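PDB 4I3B: bilirubin-inducible fluorescent protein UnaG from Anguilla japonica, which binds unconjugated bilirubin with high affinity inside its beta-barrel and, once loaded, emits green fluorescence on excitation. Local coordinates for residues A[48-54]-A[65-71]; A[83-88]-A[100-104]. All blocks are in the same frame, centred on the assembly; numbering follows the deposited sequence. Where two conformers were deposited one is given.

Interaction 1. Residues A[48-54]-A[65-71]. With BLR (3-[5-[(Z)-(4-ethenyl-3-methyl-5-oxidanylidene-pyrrol-2-ylidene)methyl]-2-[[5-[(Z)-(3-ethenyl-4-methyl-5-oxidanylidene-pyrrol-2-ylidene)methyl]-3-(3-hydroxy-3-oxopropyl)-4-methyl-1H-pyrrol-2-yl]methyl]-4-methyl-1H-pyrrol-3-yl]propanoic acid), chain G.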
loop_
_atom_site.group_PDB
_atom_site.type_symbol
_atom_site.label_atom_id
_atom_site.label_comp_id
_atom_site.label_asym_id
_atom_site.label_seq_id
_atom_site.Cartn_x
_atom_site.Cartn_y
_atom_site.Cartn_z
ATOM N N GLY A 48 13.013 -5.453 13.242
ATOM C CA GLY A 48 12.460 -6.541 12.460
ATOM C C GLY A 48 10.962 -6.680 12.647
ATOM O O GLY A 48 10.344 -7.568 12.051
ATOM N N ASP A 49 10.358 -5.815 13.461
ATOM C CA ASP A 49 8.908 -5.865 13.655
ATOM C C ASP A 49 8.226 -4.502 13.688
ATOM O O ASP A 49 7.034 -4.436 13.936
ATOM C CB ASP A 49 8.559 -6.634 14.929
ATOM C CG ASP A 49 8.896 -5.863 16.184
ATOM O OD1 ASP A 49 9.630 -4.853 16.087
ATOM O OD2 ASP A 49 8.440 -6.275 17.272
ATOM N N LYS A 50 8.965 -3.418 13.452
ATOM C CA LYS A 50 8.354 -2.086 13.349
ATOM C C LYS A 50 8.752 -1.462 12.031
ATOM O O LYS A 50 9.905 -1.577 11.611
ATOM C CB LYS A 50 8.789 -1.183 14.502
ATOM C CG LYS A 50 8.099 -1.531 15.836
ATOM C CD LYS A 50 8.704 -0.746 17.012
ATOM C CE LYS A 50 10.039 -1.339 17.478
ATOM N NZ LYS A 50 9.930 -2.787 17.908
ATOM N N MET A 51 7.800 -0.815 11.362
ATOM C CA MET A 51 8.070 -0.169 10.077
ATOM C C MET A 51 7.462 1.205 9.997
ATOM O O MET A 51 6.439 1.495 10.613
ATOM C CB MET A 51 7.515 -1.024 8.915
ATOM C CG MET A 51 8.096 -2.423 8.889
ATOM S SD MET A 51 7.477 -3.460 7.545
ATOM C CE MET A 51 8.088 -2.614 6.095
ATOM N N THR A 52 8.097 2.050 9.196
ATOM C CA THR A 52 7.530 3.330 8.800
ATOM C C THR A 52 7.588 3.396 7.294
ATOM O O THR A 52 8.614 3.062 6.702
ATOM C CB THR A 52 8.340 4.477 9.376
ATOM O OG1 THR A 52 8.246 4.439 10.800
ATOM C CG2 THR A 52 7.833 5.804 8.894
ATOM N N VAL A 53 6.489 3.782 6.665
ATOM C CA VAL A 53 6.471 3.947 5.215
ATOM C C VAL A 53 6.021 5.379 4.931
ATOM O O VAL A 53 4.933 5.793 5.361
ATOM C CB VAL A 53 5.545 2.943 4.496
ATOM C CG1 VAL A 53 5.624 3.161 2.961
ATOM C CG2 VAL A 53 5.964 1.529 4.822
ATOM N N LYS A 54 6.883 6.140 4.255
ATOM C CA LYS A 54 6.528 7.468 3.798
ATOM C C LYS A 54 6.228 7.371 2.300
ATOM O O LYS A 54 6.981 6.744 1.556
ATOM C CB LYS A 54 7.667 8.445 4.015
ATOM C CG LYS A 54 7.340 9.845 3.531
ATOM C CD LYS A 54 8.485 10.845 3.731
ATOM C CE LYS A 54 8.301 12.089 2.850
ATOM N NZ LYS A 54 9.454 13.052 3.051
ATOM N N THR A 65 1.769 10.976 2.443
ATOM C CA THR A 65 1.342 10.512 3.746
ATOM C C THR A 65 2.358 9.540 4.301
ATOM O O THR A 65 3.431 9.335 3.722
ATOM C CB THR A 65 -0.071 9.882 3.674
ATOM O OG1 THR A 65 -0.577 9.710 5.000
ATOM C CG2 THR A 65 -0.071 8.542 2.958
ATOM N N GLN A 66 2.065 9.004 5.486
ATOM C CA GLN A 66 2.910 7.981 6.074
ATOM C C GLN A 66 2.058 7.037 6.888
ATOM O O GLN A 66 0.965 7.419 7.370
ATOM C CB GLN A 66 4.002 8.582 6.952
ATOM C CG GLN A 66 3.482 9.072 8.251
ATOM C CD GLN A 66 4.579 9.636 9.121
ATOM O OE1 GLN A 66 5.778 9.480 8.835
ATOM N NE2 GLN A 66 4.180 10.308 10.190
ATOM N N VAL A 67 2.561 5.821 7.068
ATOM C CA VAL A 67 2.034 4.936 8.089
ATOM C C VAL A 67 3.194 4.426 8.931
ATOM O O VAL A 67 4.326 4.257 8.436
ATOM C CB VAL A 67 1.257 3.741 7.501
ATOM C CG1 VAL A 67 -0.057 4.198 6.847
ATOM C CG2 VAL A 67 2.095 2.946 6.530
ATOM N N LYS A 68 2.917 4.206 10.216
ATOM C CA LYS A 68 3.867 3.649 11.167
ATOM C C LYS A 68 3.154 2.541 11.919
ATOM O O LYS A 68 2.060 2.765 12.435
ATOM C CB LYS A 68 4.299 4.709 12.193
ATOM C CG LYS A 68 5.098 5.871 11.659
ATOM C CD LYS A 68 5.657 6.713 12.809
ATOM C CE LYS A 68 6.764 7.642 12.331
ATOM N NZ LYS A 68 7.315 8.497 13.425
ATOM N N PHE A 69 3.767 1.372 12.022
ATOM C CA PHE A 69 3.118 0.260 12.695
ATOM C C PHE A 69 4.101 -0.751 13.251
ATOM O O PHE A 69 5.270 -0.807 12.846
ATOM C CB PHE A 69 2.151 -0.456 11.736
ATOM C CG PHE A 69 2.804 -0.909 10.448
ATOM C CD1 PHE A 69 3.459 -2.142 10.385
ATOM C CD2 PHE A 69 2.756 -0.117 9.307
ATOM C CE1 PHE A 69 4.065 -2.580 9.186
ATOM C CE2 PHE A 69 3.360 -0.545 8.128
ATOM C CZ PHE A 69 4.015 -1.773 8.074
ATOM N N LYS A 70 3.596 -1.547 14.180
ATOM C CA LYS A 70 4.282 -2.706 14.698
ATOM C C LYS A 70 3.554 -3.951 14.181
ATOM O O LYS A 70 2.327 -4.023 14.226
ATOM C CB LYS A 70 4.271 -2.638 16.230
ATOM C CG LYS A 70 4.850 -3.858 16.921
ATOM C CD LYS A 70 5.068 -3.596 18.404
ATOM C CE LYS A 70 5.180 -4.896 19.179
ATOM N NZ LYS A 70 6.345 -5.731 18.760
ATOM N N LEU A 71 4.292 -4.942 13.690
ATOM C CA LEU A 71 3.656 -6.154 13.187
ATOM C C LEU A 71 2.717 -6.720 14.230
ATOM O O LEU A 71 3.076 -6.838 15.413
ATOM C CB LEU A 71 4.695 -7.216 12.820
ATOM C CG LEU A 71 5.648 -6.814 11.695
ATOM C CD1 LEU A 71 6.697 -7.888 11.463
ATOM C CD2 LEU A 71 4.872 -6.557 10.421
HETATM C CHA BLR G . 0.571 3.788 -1.944
HETATM N NA BLR G . 1.475 2.394 -0.037
HETATM C C1A BLR G . 0.792 3.486 -0.472
HETATM C C2A BLR G . 0.262 4.153 0.620
HETATM C C3A BLR G . 0.633 3.420 1.748
HETATM C C4A BLR G . 1.389 2.338 1.314
HETATM C CMA BLR G . 0.302 3.743 3.174
HETATM C CAA BLR G . -0.533 5.421 0.580
HETATM C CBA BLR G . -1.983 5.199 0.755
HETATM C CGA BLR G . -2.779 6.455 0.753
HETATM O O1A BLR G . -2.366 7.494 0.161
HETATM O O2A BLR G . -3.880 6.430 1.413
HETATM C CHB BLR G . 1.986 1.331 2.208
HETATM N NB BLR G . 3.629 0.304 0.699
HETATM C C1B BLR G . 2.990 0.433 1.952
HETATM C C2B BLR G . 3.537 -0.521 2.831
HETATM C C3B BLR G . 4.463 -1.204 2.261
HETATM C C4B BLR G . 4.655 -0.811 0.805
HETATM C CMB BLR G . 3.071 -0.666 4.266
HETATM O OB BLR G . 5.365 -1.166 -0.070
HETATM C CAB BLR G . 5.293 -2.282 2.854
HETATM C CBB BLR G . 6.257 -2.977 2.178
HETATM N NC BLR G . -3.070 7.128 -3.808
HETATM C C1C BLR G . -3.558 8.524 -4.230
HETATM C C2C BLR G . -5.019 8.397 -3.967
HETATM C C3C BLR G . -5.326 7.238 -3.494
HETATM C C4C BLR G . -4.229 6.407 -3.349
HETATM C CMC BLR G . -5.915 9.563 -4.214
HETATM O OC BLR G . -2.880 9.405 -4.680
HETATM C CAC BLR G . -6.667 6.791 -3.078
HETATM C CBC BLR G . -7.798 7.134 -3.742
HETATM C CHD BLR G . -4.175 5.135 -2.881
HETATM N ND BLR G . -1.669 4.721 -2.563
HETATM C C1D BLR G . -2.965 4.357 -2.572
HETATM C C2D BLR G . -3.012 2.935 -2.174
HETATM C C3D BLR G . -1.728 2.507 -1.953
HETATM C C4D BLR G . -0.814 3.643 -2.165
HETATM C CMD BLR G . -4.286 2.163 -2.085
HETATM C CAD BLR G . -1.341 1.125 -1.502
HETATM C CBD BLR G . -0.856 0.300 -2.678
HETATM C CGD BLR G . 0.575 0.573 -2.965
HETATM O O1D BLR G . 0.895 0.995 -4.091
HETATM O O2D BLR G . 1.469 0.350 -2.116
#

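Interaction 2. Residues A[83-88]-A[100-104]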
loop_
_atom_site.group_PDB
_atom_site.type_symbol
_atom_site.label_atom_id
_atom_site.label_comp_id
_atom_site.label_asym_id
_atom_site.label_seq_id
_atom_site.Cartn_x
_atom_site.Cartn_y
_atom_site.Cartn_z
ATOM N N ARG A 83 -11.906 6.943 3.362
ATOM C CA ARG A 83 -12.698 6.048 4.207
ATOM C C ARG A 83 -12.571 6.422 5.668
ATOM O O ARG A 83 -11.495 6.788 6.141
ATOM C CB ARG A 83 -12.251 4.604 4.059
ATOM C CG ARG A 83 -12.761 3.863 2.819
ATOM C CD ARG A 83 -12.035 2.555 2.685
ATOM N NE ARG A 83 -10.614 2.779 2.439
ATOM C CZ ARG A 83 -9.644 1.888 2.590
ATOM N NH1 ARG A 83 -9.906 0.666 3.071
ATOM N NH2 ARG A 83 -8.390 2.243 2.317
ATOM N N LYS A 84 -13.670 6.271 6.392
ATOM C CA LYS A 84 -13.704 6.524 7.825
ATOM C C LYS A 84 -13.673 5.265 8.645
ATOM O O LYS A 84 -14.226 4.234 8.267
ATOM C CB LYS A 84 -14.962 7.293 8.188
ATOM C CG LYS A 84 -15.024 8.609 7.533
ATOM C CD LYS A 84 -13.651 9.247 7.462
ATOM C CE LYS A 84 -13.764 10.573 6.784
ATOM N NZ LYS A 84 -14.883 11.350 7.363
ATOM N N GLY A 85 -13.032 5.361 9.793
ATOM C CA GLY A 85 -13.017 4.262 10.726
ATOM C C GLY A 85 -12.139 3.105 10.324
ATOM O O GLY A 85 -12.407 1.971 10.701
ATOM N N VAL A 86 -11.093 3.378 9.562
ATOM C CA VAL A 86 -10.226 2.306 9.097
ATOM C C VAL A 86 -9.301 1.824 10.203
ATOM O O VAL A 86 -8.556 2.624 10.803
ATOM C CB VAL A 86 -9.399 2.761 7.874
ATOM C CG1 VAL A 86 -8.481 1.649 7.434
ATOM C CG2 VAL A 86 -10.339 3.167 6.753
ATOM N N LYS A 87 -9.317 0.510 10.422
ATOM C CA LYS A 87 -8.428 -0.143 11.361
ATOM C C LYS A 87 -7.567 -1.064 10.532
ATOM O O LYS A 87 -8.085 -1.866 9.761
ATOM C CB LYS A 87 -9.228 -0.963 12.373
ATOM C CG LYS A 87 -10.182 -0.126 13.211
ATOM C CD LYS A 87 -9.433 0.767 14.184
ATOM C CE LYS A 87 -10.350 1.314 15.259
ATOM N NZ LYS A 87 -9.577 1.996 16.320
ATOM N N SER A 88 -6.262 -0.949 10.699
ATOM C CA SER A 88 -5.297 -1.668 9.861
ATOM C C SER A 88 -4.392 -2.570 10.704
ATOM O O SER A 88 -4.122 -2.274 11.870
ATOM C CB SER A 88 -4.440 -0.667 9.112
ATOM O OG SER A 88 -5.305 0.087 8.284
ATOM N N VAL A 100 -4.031 -5.732 6.162
ATOM C CA VAL A 100 -5.498 -5.820 6.097
ATOM C C VAL A 100 -6.101 -4.577 6.717
ATOM O O VAL A 100 -5.709 -4.162 7.814
ATOM C CB VAL A 100 -6.041 -7.079 6.810
ATOM C CG1 VAL A 100 -7.600 -7.093 6.820
ATOM C CG2 VAL A 100 -5.468 -8.326 6.158
ATOM N N GLN A 101 -7.046 -3.971 5.990
ATOM C CA GLN A 101 -7.839 -2.853 6.479
ATOM C C GLN A 101 -9.287 -3.281 6.675
ATOM O O GLN A 101 -9.854 -3.954 5.797
ATOM C CB GLN A 101 -7.801 -1.707 5.467
ATOM C CG GLN A 101 -6.439 -1.045 5.321
ATOM C CD GLN A 101 -6.395 -0.086 4.161
ATOM O OE1 GLN A 101 -7.128 -0.258 3.187
ATOM N NE2 GLN A 101 -5.536 0.915 4.244
ATOM N N LYS A 102 -9.862 -2.861 7.808
ATOM C CA LYS A 102 -11.256 -3.131 8.125
ATOM C C LYS A 102 -11.973 -1.829 8.411
ATOM O O LYS A 102 -11.455 -0.978 9.133
ATOM C CB LYS A 102 -11.346 -3.996 9.380
ATOM C CG LYS A 102 -10.673 -5.350 9.208
ATOM C CD LYS A 102 -10.652 -6.139 10.505
ATOM C CE LYS A 102 -9.615 -7.257 10.445
ATOM N NZ LYS A 102 -9.275 -7.830 11.799
ATOM N N TRP A 103 -13.170 -1.654 7.845
ATOM C CA TRP A 103 -13.913 -0.419 8.019
ATOM C C TRP A 103 -15.333 -0.704 7.614
ATOM O O TRP A 103 -15.570 -1.447 6.668
ATOM C CB TRP A 103 -13.326 0.724 7.157
ATOM C CG TRP A 103 -13.755 0.687 5.711
ATOM C CD1 TRP A 103 -14.684 1.480 5.114
ATOM C CD2 TRP A 103 -13.292 -0.213 4.695
ATOM N NE1 TRP A 103 -14.838 1.129 3.787
ATOM C CE2 TRP A 103 -14.010 0.079 3.516
ATOM C CE3 TRP A 103 -12.364 -1.250 4.671
ATOM C CZ2 TRP A 103 -13.804 -0.610 2.333
ATOM C CZ3 TRP A 103 -12.168 -1.942 3.498
ATOM C CH2 TRP A 103 -12.868 -1.599 2.329
ATOM N N ASP A 104 -16.288 -0.175 8.369
ATOM C CA ASP A 104 -17.700 -0.302 8.008
ATOM C C ASP A 104 -18.114 -1.751 7.701
ATOM O O ASP A 104 -18.917 -1.998 6.808
ATOM C CB ASP A 104 -18.000 0.584 6.794
ATOM C CG ASP A 104 -19.493 0.764 6.538
ATOM O OD1 ASP A 104 -20.289 0.759 7.510
ATOM O OD2 ASP A 104 -19.859 0.924 5.351
HETATM O O HOH W 1 -15.764 1.287 10.766
HETATM O O HOH W 2 -7.385 -4.590 10.165
#

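Interaction 1. Residues A[48-54]-A[65-71]
Met51 N reaches Phe69 O at 2.9 Å in one of five backbone hydrogen bonds that join the antiparallel strands 50-54 and 65-70. Phe69 N returns the bond to Met51 O, Val53 and Val67 exchange a second such pair, and Leu71 N donates to Asp49 O just past the strand ends. Asp49 and Lys50 form a classic beta bulge against strand 40-46. The two strands form a beta hairpin, whose alternation sends Met51, Val53, Val67 and Phe69 to the barrel interior and Lys50, Thr52, Lys68 and Lys70 to the outer face.

The apolar contacts lie inside. Met51 and Phe69 run side by side, the CB of Met51 3.7 Å from CZ of Phe69. The Met51 sulfur completes a Met-aromatic contact, SD standing 4.9 Å from the ring centroid and obliquely placed, 65° off the normal. With chi1 at 55°, Phe69 tucks CG between its backbone N and carbonyl carbon, which brings the ring beside Met51. At the ring's edge, on the CE2 side, lies a bilirubin methyl, CMB, which Val53 CG2 also touches at 3.7 Å; Val67 CG1 packs on the methyl CMA.

Charge gathers at the open end of the hairpin. Asp49 splits its carboxylate between two lysines: in the conformer given, OD2 takes Lys70 NZ at 2.6 Å across the strands, while OD1 receives Lys50 NZ at 2.8 Å on its syn side. Lys50 NZ and Lys70 NZ then lie 4.7 Å apart, so an alanine in place of Asp49 would probably leave two like charges without the anion between them.

The hairpin is therefore two-sided: its open end is tied by ion pairs, whereas its inner face offers bilirubin hydrocarbon surface, the pigment's hydrogen bonds coming from residues such as Asn57, Thr61 and Arg112.

Interaction 2. Residues A[83-88]-A[100-104]
Over one face of the Trp103 indole lies the aliphatic part of Arg83: CD sits 3.4 Å from the centroid of the five-membered ring, a CH-pi contact, and CZ stands 4.5 Å above the six-membered ring in a cation-pi arrangement. The guanidinium is nearly upright on the indole, the planes 86° apart, so its edge rather than its face meets the ring; a bend at chi3 (-65°) turns it there. Val86 CG2 lies over one guanidinium face, toward the rim, and Lys84 O is at the indole edge.

In the guanidinium plane, Arg83 NH1 and NH2 both donate to Gln101 OE1, each at 2.9 Å. They arrive from the same face of the amide, well above its plane. Asp81 pairs with Arg83 NE, Tyr110 also bonds Gln101 OE1 and Glu77 takes Gln101 NE2, so the amide has partners at both its oxygen and its nitrogen.

Lys87 and Lys102 exchange two backbone hydrogen bonds, beyond which one water bridges Lys87 O and Val100 O. The hairpin of strands 86-93 and 96-103 has strand 75-77 beside its first strand and strand 106-115 beside its second, while Ile24, just after helix 17-23, touches Arg83.

In the fold
Interactions 1 and 2 illustrate how one antiparallel barrel sheet serves different ends: each joins the two strands of a hairpin; their centres lie about 17 Å apart and their nearest atoms about 7 Å, so the two do not touch. Both are partly buried. In interaction 1 the buried side chains are apolar, and Val53, Val67 and Phe69 line the bilirubin pocket, with the ion pairs kept outside. In interaction 2 the buried set includes polar and charged groups, held by cation-pi and CH-pi contacts and by hydrogen bonds, and the nearest approach of Arg83 to the pigment is about 6 Å. The hairpins are separate, yet side chains of 48-54 and 65-71 reach strand 96-103, the same strand that carries 100-104.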